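Local atomic coordinates of ribonucleoside-diphosphate reductase subunit beta (Streptococcus sanguinis, PDB entry 4N83), a protein that probably helps make the precursors of DNA, as the dimanganese-binding small subunit of a class Ib ribonucleotide reductase that converts ribonucleotides to deoxyribonucleotides. Residues Q28-D40 with L177-D190. Sequence-based numbering, arbitrary orientation.
Sequences QFWLDTRIPLSND and LANVAEIIKLIIRD
The carboxylate of D40 closes over the first turn of helix 178-206, just past L177 at the N-cap position. Its OD2 accepts the backbone N-H of V180 (N to OD2 3.2 Å), from above the carboxylate plane, and more weakly that of N179, while OD1 takes a weak bond from N179 ND2. The helix dipole probably favours this pairing. One turn on, I183 packs against three loop side chains: its CB meets I35 CD1 at 3.7 Å, its CG1 meets W30 CZ3, and its CD1, carried outward by CG1 anti to the backbone N (chi1 -160°), reaches D32 CB. L186 lays CB over one face of the W30 indole, 3.9 Å from the five-membered ring centroid, a CH-pi contact. I187 CG1 touches the indole rim at CZ2 (3.6 Å). R189 bends at chi3 (72°), bringing one guanidinium face against Q28 CG. D190 OD2 accepts the NE1-H of W30 (NE1 to OD2 2.7 Å), close to the indole plane, but on the syn side of the carboxylate and 28° out of its plane. That oxygen also bonds H100 NE2, which makes D190 a second-shell partner of this manganese ligand and puts W30 one step beyond it, as known from this family. The loop, from helix 16-27 to helix 41-44, runs along helix 178-206; W30 and D190 pack on M96 of helix 84-111, while helix 162-173 takes A181, I184 and I188.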
loop_
_atom_site.group_PDB
_atom_site.type_symbol
_atom_site.label_atom_id
_atom_site.label_comp_id
_atom_site.label_asym_id
_atom_site.label_seq_id
_atom_site.Cartn_x
_atom_site.Cartn_y
_atom_site.Cartn_z
ATOM N N GLN A 28 9.683 -3.759 -8.978
ATOM C CA GLN A 28 8.638 -3.831 -10.003
ATOM C C GLN A 28 7.544 -2.767 -9.815
ATOM O O GLN A 28 6.377 -3.014 -10.122
ATOM C CB GLN A 28 8.003 -5.228 -10.017
ATOM C CG GLN A 28 8.874 -6.316 -10.623
ATOM C CD GLN A 28 8.207 -7.681 -10.600
ATOM O OE1 GLN A 28 6.985 -7.788 -10.464
ATOM N NE2 GLN A 28 9.006 -8.734 -10.738
ATOM N N PHE A 29 7.920 -1.591 -9.313
ATOM C CA PHE A 29 6.995 -0.461 -9.167
ATOM C C PHE A 29 6.762 0.201 -10.527
ATOM O O PHE A 29 7.690 0.317 -11.329
ATOM C CB PHE A 29 7.568 0.554 -8.164
ATOM C CG PHE A 29 6.826 1.865 -8.109
ATOM C CD1 PHE A 29 5.894 2.113 -7.109
ATOM C CD2 PHE A 29 7.085 2.867 -9.039
ATOM C CE1 PHE A 29 5.222 3.325 -7.050
ATOM C CE2 PHE A 29 6.414 4.078 -8.987
ATOM C CZ PHE A 29 5.481 4.308 -7.990
ATOM N N TRP A 30 5.528 0.638 -10.781
ATOM C CA TRP A 30 5.199 1.325 -12.036
ATOM C C TRP A 30 3.920 2.162 -11.948
ATOM O O TRP A 30 3.118 1.999 -11.024
ATOM C CB TRP A 30 5.074 0.318 -13.181
ATOM C CG TRP A 30 3.984 -0.693 -12.993
ATOM C CD1 TRP A 30 4.049 -1.841 -12.263
ATOM C CD2 TRP A 30 2.668 -0.650 -13.556
ATOM N NE1 TRP A 30 2.856 -2.516 -12.330
ATOM C CE2 TRP A 30 1.989 -1.805 -13.118
ATOM C CE3 TRP A 30 1.996 0.256 -14.385
ATOM C CZ2 TRP A 30 0.669 -2.082 -13.482
ATOM C CZ3 TRP A 30 0.681 -0.019 -14.748
ATOM C CH2 TRP A 30 0.034 -1.181 -14.295
ATOM N N LEU A 31 3.750 3.052 -12.924
ATOM C CA LEU A 31 2.567 3.909 -13.019
ATOM C C LEU A 31 2.043 3.993 -14.453
ATOM O O LEU A 31 2.813 3.961 -15.413
ATOM C CB LEU A 31 2.882 5.320 -12.508
ATOM C CG LEU A 31 2.984 5.508 -10.992
ATOM C CD1 LEU A 31 3.529 6.891 -10.668
ATOM C CD2 LEU A 31 1.635 5.294 -10.320
ATOM N N ASP A 32 0.725 4.113 -14.577
ATOM C CA ASP A 32 0.060 4.225 -15.879
ATOM C C ASP A 32 0.359 5.543 -16.602
ATOM O O ASP A 32 0.234 5.622 -17.825
ATOM C CB ASP A 32 -1.461 4.054 -15.726
ATOM C CG ASP A 32 -2.055 4.952 -14.652
ATOM O OD1 ASP A 32 -2.655 5.989 -15.003
ATOM O OD2 ASP A 32 -1.913 4.624 -13.454
ATOM N N THR A 33 0.752 6.565 -15.845
ATOM C CA THR A 33 1.037 7.889 -16.401
ATOM C C THR A 33 2.321 7.948 -17.244
ATOM O O THR A 33 2.507 8.889 -18.017
ATOM C CB THR A 33 1.128 8.945 -15.282
ATOM O OG1 THR A 33 1.983 8.463 -14.238
ATOM C CG2 THR A 33 -0.252 9.236 -14.707
ATOM N N ARG A 34 3.196 6.955 -17.091
ATOM C CA ARG A 34 4.433 6.877 -17.877
ATOM C C ARG A 34 4.172 6.403 -19.308
ATOM O O ARG A 34 4.745 6.936 -20.259
ATOM C CB ARG A 34 5.433 5.922 -17.216
ATOM C CG ARG A 34 5.862 6.314 -15.812
ATOM C CD ARG A 34 6.733 5.230 -15.196
ATOM N NE ARG A 34 7.124 5.540 -13.823
ATOM C CZ ARG A 34 7.887 4.761 -13.055
ATOM N NH1 ARG A 34 8.358 3.604 -13.514
ATOM N NH2 ARG A 34 8.183 5.140 -11.816
ATOM N N ILE A 35 3.306 5.399 -19.449
ATOM C CA ILE A 35 3.042 4.757 -20.740
ATOM C C ILE A 35 2.256 5.687 -21.675
ATOM O O ILE A 35 1.216 6.214 -21.282
ATOM C CB ILE A 35 2.261 3.434 -20.552
ATOM C CG1 ILE A 35 3.117 2.415 -19.789
ATOM C CG2 ILE A 35 1.835 2.855 -21.896
ATOM C CD1 ILE A 35 2.333 1.253 -19.216
ATOM N N PRO A 36 2.752 5.886 -22.915
ATOM C CA PRO A 36 2.045 6.715 -23.895
ATOM C C PRO A 36 0.943 5.942 -24.629
ATOM O O PRO A 36 1.221 5.213 -25.580
ATOM C CB PRO A 36 3.158 7.130 -24.860
ATOM C CG PRO A 36 4.123 5.996 -24.824
ATOM C CD PRO A 36 4.039 5.393 -23.447
ATOM N N LEU A 37 -0.299 6.117 -24.187
ATOM C CA LEU A 37 -1.438 5.387 -24.752
ATOM C C LEU A 37 -1.975 6.011 -26.045
ATOM O O LEU A 37 -2.681 5.347 -26.807
ATOM C CB LEU A 37 -2.562 5.287 -23.714
ATOM C CG LEU A 37 -2.232 4.417 -22.494
ATOM C CD1 LEU A 37 -3.076 4.810 -21.291
ATOM C CD2 LEU A 37 -2.409 2.941 -22.820
ATOM N N SER A 38 -1.641 7.279 -26.288
ATOM C CA SER A 38 -2.122 8.004 -27.469
ATOM C C SER A 38 -1.550 7.470 -28.787
ATOM O O SER A 38 -2.138 7.682 -29.849
ATOM C CB SER A 38 -1.803 9.498 -27.346
ATOM O OG SER A 38 -0.404 9.724 -27.334
ATOM N N ASN A 39 -0.410 6.781 -28.714
ATOM C CA ASN A 39 0.214 6.178 -29.896
ATOM C C ASN A 39 -0.514 4.926 -30.399
ATOM O O ASN A 39 -0.246 4.465 -31.509
ATOM C CB ASN A 39 1.682 5.830 -29.617
ATOM C CG ASN A 39 2.514 7.039 -29.208
ATOM O OD1 ASN A 39 3.534 6.895 -28.534
ATOM N ND2 ASN A 39 2.084 8.231 -29.611
ATOM N N ASP A 40 -1.421 4.380 -29.588
ATOM C CA ASP A 40 -2.219 3.210 -29.972
ATOM C C ASP A 40 -3.594 3.571 -30.539
ATOM O O ASP A 40 -4.391 2.681 -30.844
ATOM C CB ASP A 40 -2.383 2.267 -28.778
ATOM C CG ASP A 40 -1.086 1.590 -28.394
ATOM O OD1 ASP A 40 -0.009 2.163 -28.664
ATOM O OD2 ASP A 40 -1.142 0.483 -27.820
ATOM N N LEU A 177 -1.921 -2.845 -30.625
ATOM C CA LEU A 177 -2.192 -2.342 -29.271
ATOM C C LEU A 177 -1.008 -2.599 -28.329
ATOM O O LEU A 177 -1.139 -3.301 -27.324
ATOM C CB LEU A 177 -3.474 -2.973 -28.707
ATOM C CG LEU A 177 -4.750 -2.841 -29.543
ATOM C CD1 LEU A 177 -5.880 -3.632 -28.903
ATOM C CD2 LEU A 177 -5.152 -1.384 -29.720
ATOM N N ALA A 178 0.141 -2.013 -28.663
ATOM C CA ALA A 178 1.396 -2.279 -27.952
ATOM C C ALA A 178 1.420 -1.693 -26.539
ATOM O O ALA A 178 1.769 -2.383 -25.581
ATOM C CB ALA A 178 2.577 -1.753 -28.757
ATOM N N ASN A 179 1.055 -0.419 -26.423
ATOM C CA ASN A 179 1.030 0.272 -25.130
ATOM C C ASN A 179 -0.112 -0.193 -24.226
ATOM O O ASN A 179 0.020 -0.188 -23.002
ATOM C CB ASN A 179 0.947 1.786 -25.339
ATOM C CG ASN A 179 2.167 2.343 -26.052
ATOM O OD1 ASN A 179 3.303 2.063 -25.668
ATOM N ND2 ASN A 179 1.939 3.139 -27.092
ATOM N N VAL A 180 -1.228 -0.593 -24.834
ATOM C CA VAL A 180 -2.360 -1.159 -24.096
ATOM C C VAL A 180 -2.016 -2.568 -23.605
ATOM O O VAL A 180 -2.576 -3.042 -22.618
ATOM C CB VAL A 180 -3.643 -1.204 -24.961
ATOM C CG1 VAL A 180 -4.810 -1.798 -24.177
ATOM C CG2 VAL A 180 -4.000 0.190 -25.467
ATOM N N ALA A 181 -1.098 -3.234 -24.303
ATOM C CA ALA A 181 -0.620 -4.552 -23.896
ATOM C C ALA A 181 0.420 -4.453 -22.780
ATOM O O ALA A 181 0.379 -5.231 -21.829
ATOM C CB ALA A 181 -0.047 -5.300 -25.089
ATOM N N GLU A 182 1.348 -3.502 -22.903
ATOM C CA GLU A 182 2.412 -3.303 -21.904
ATOM C C GLU A 182 1.867 -2.991 -20.511
ATOM O O GLU A 182 2.408 -3.457 -19.509
ATOM C CB GLU A 182 3.381 -2.188 -22.337
ATOM C CG GLU A 182 4.635 -2.683 -23.049
ATOM C CD GLU A 182 5.637 -3.356 -22.121
ATOM O OE1 GLU A 182 6.567 -4.015 -22.635
ATOM O OE2 GLU A 182 5.506 -3.233 -20.884
ATOM N N ILE A 183 0.798 -2.202 -20.454
ATOM C CA ILE A 183 0.170 -1.842 -19.182
ATOM C C ILE A 183 -0.525 -3.050 -18.544
ATOM O O ILE A 183 -0.683 -3.107 -17.326
ATOM C CB ILE A 183 -0.817 -0.664 -19.365
ATOM C CG1 ILE A 183 -1.094 0.027 -18.031
ATOM C CG2 ILE A 183 -2.113 -1.121 -20.021
ATOM C CD1 ILE A 183 -1.746 1.382 -18.191
ATOM N N ILE A 184 -0.939 -4.002 -19.380
ATOM C CA ILE A 184 -1.469 -5.289 -18.924
ATOM C C ILE A 184 -0.322 -6.266 -18.658
ATOM O O ILE A 184 -0.389 -7.072 -17.728
ATOM C CB ILE A 184 -2.435 -5.896 -19.969
ATOM C CG1 ILE A 184 -3.649 -4.981 -20.183
ATOM C CG2 ILE A 184 -2.886 -7.291 -19.555
ATOM C CD1 ILE A 184 -4.554 -4.824 -18.977
ATOM N N LYS A 185 0.717 -6.190 -19.489
ATOM C CA LYS A 185 1.932 -6.992 -19.327
ATOM C C LYS A 185 2.548 -6.779 -17.942
ATOM O O LYS A 185 2.966 -7.736 -17.285
ATOM C CB LYS A 185 2.954 -6.614 -20.407
ATOM C CG LYS A 185 4.080 -7.615 -20.609
ATOM C CD LYS A 185 3.809 -8.541 -21.784
ATOM C CE LYS A 185 5.015 -9.416 -22.085
ATOM N NZ LYS A 185 5.160 -10.541 -21.120
ATOM N N LEU A 186 2.601 -5.519 -17.511
ATOM C CA LEU A 186 3.132 -5.159 -16.195
ATOM C C LEU A 186 2.270 -5.702 -15.052
ATOM O O LEU A 186 2.798 -6.099 -14.012
ATOM C CB LEU A 186 3.256 -3.636 -16.071
ATOM C CG LEU A 186 4.314 -2.969 -16.957
ATOM C CD1 LEU A 186 4.011 -1.489 -17.140
ATOM C CD2 LEU A 186 5.710 -3.168 -16.387
ATOM N N ILE A 187 0.951 -5.712 -15.248
ATOM C CA ILE A 187 0.015 -6.233 -14.244
ATOM C C ILE A 187 0.242 -7.727 -14.009
ATOM O O ILE A 187 0.231 -8.189 -12.867
ATOM C CB ILE A 187 -1.457 -5.979 -14.648
ATOM C CG1 ILE A 187 -1.770 -4.478 -14.584
ATOM C CG2 ILE A 187 -2.415 -6.747 -13.739
ATOM C CD1 ILE A 187 -3.016 -4.064 -15.338
ATOM N N ILE A 188 0.454 -8.469 -15.093
ATOM C CA ILE A 188 0.729 -9.906 -15.018
ATOM C C ILE A 188 2.070 -10.177 -14.323
ATOM O O ILE A 188 2.205 -11.162 -13.595
ATOM C CB ILE A 188 0.719 -10.559 -16.423
ATOM C CG1 ILE A 188 -0.677 -10.450 -17.053
ATOM C CG2 ILE A 188 1.141 -12.024 -16.349
ATOM C CD1 ILE A 188 -0.679 -10.557 -18.564
ATOM N N ARG A 189 3.051 -9.303 -14.546
ATOM C CA ARG A 189 4.354 -9.422 -13.886
ATOM C C ARG A 189 4.221 -9.310 -12.367
ATOM O O ARG A 189 4.877 -10.047 -11.629
ATOM C CB ARG A 189 5.329 -8.358 -14.402
ATOM C CG ARG A 189 6.770 -8.576 -13.960
ATOM C CD ARG A 189 7.693 -7.482 -14.472
ATOM N NE ARG A 189 7.489 -6.207 -13.783
ATOM C CZ ARG A 189 8.138 -5.078 -14.070
ATOM N NH1 ARG A 189 9.047 -5.043 -15.038
ATOM N NH2 ARG A 189 7.876 -3.971 -13.382
ATOM N N ASP A 190 3.376 -8.388 -11.909
ATOM C CA ASP A 190 3.110 -8.223 -10.477
ATOM C C ASP A 190 2.303 -9.389 -9.917
ATOM O O ASP A 190 2.630 -9.916 -8.852
ATOM C CB ASP A 190 2.365 -6.910 -10.198
ATOM C CG ASP A 190 3.266 -5.692 -10.271
ATOM O OD1 ASP A 190 4.479 -5.809 -9.990
ATOM O OD2 ASP A 190 2.751 -4.603 -10.600
#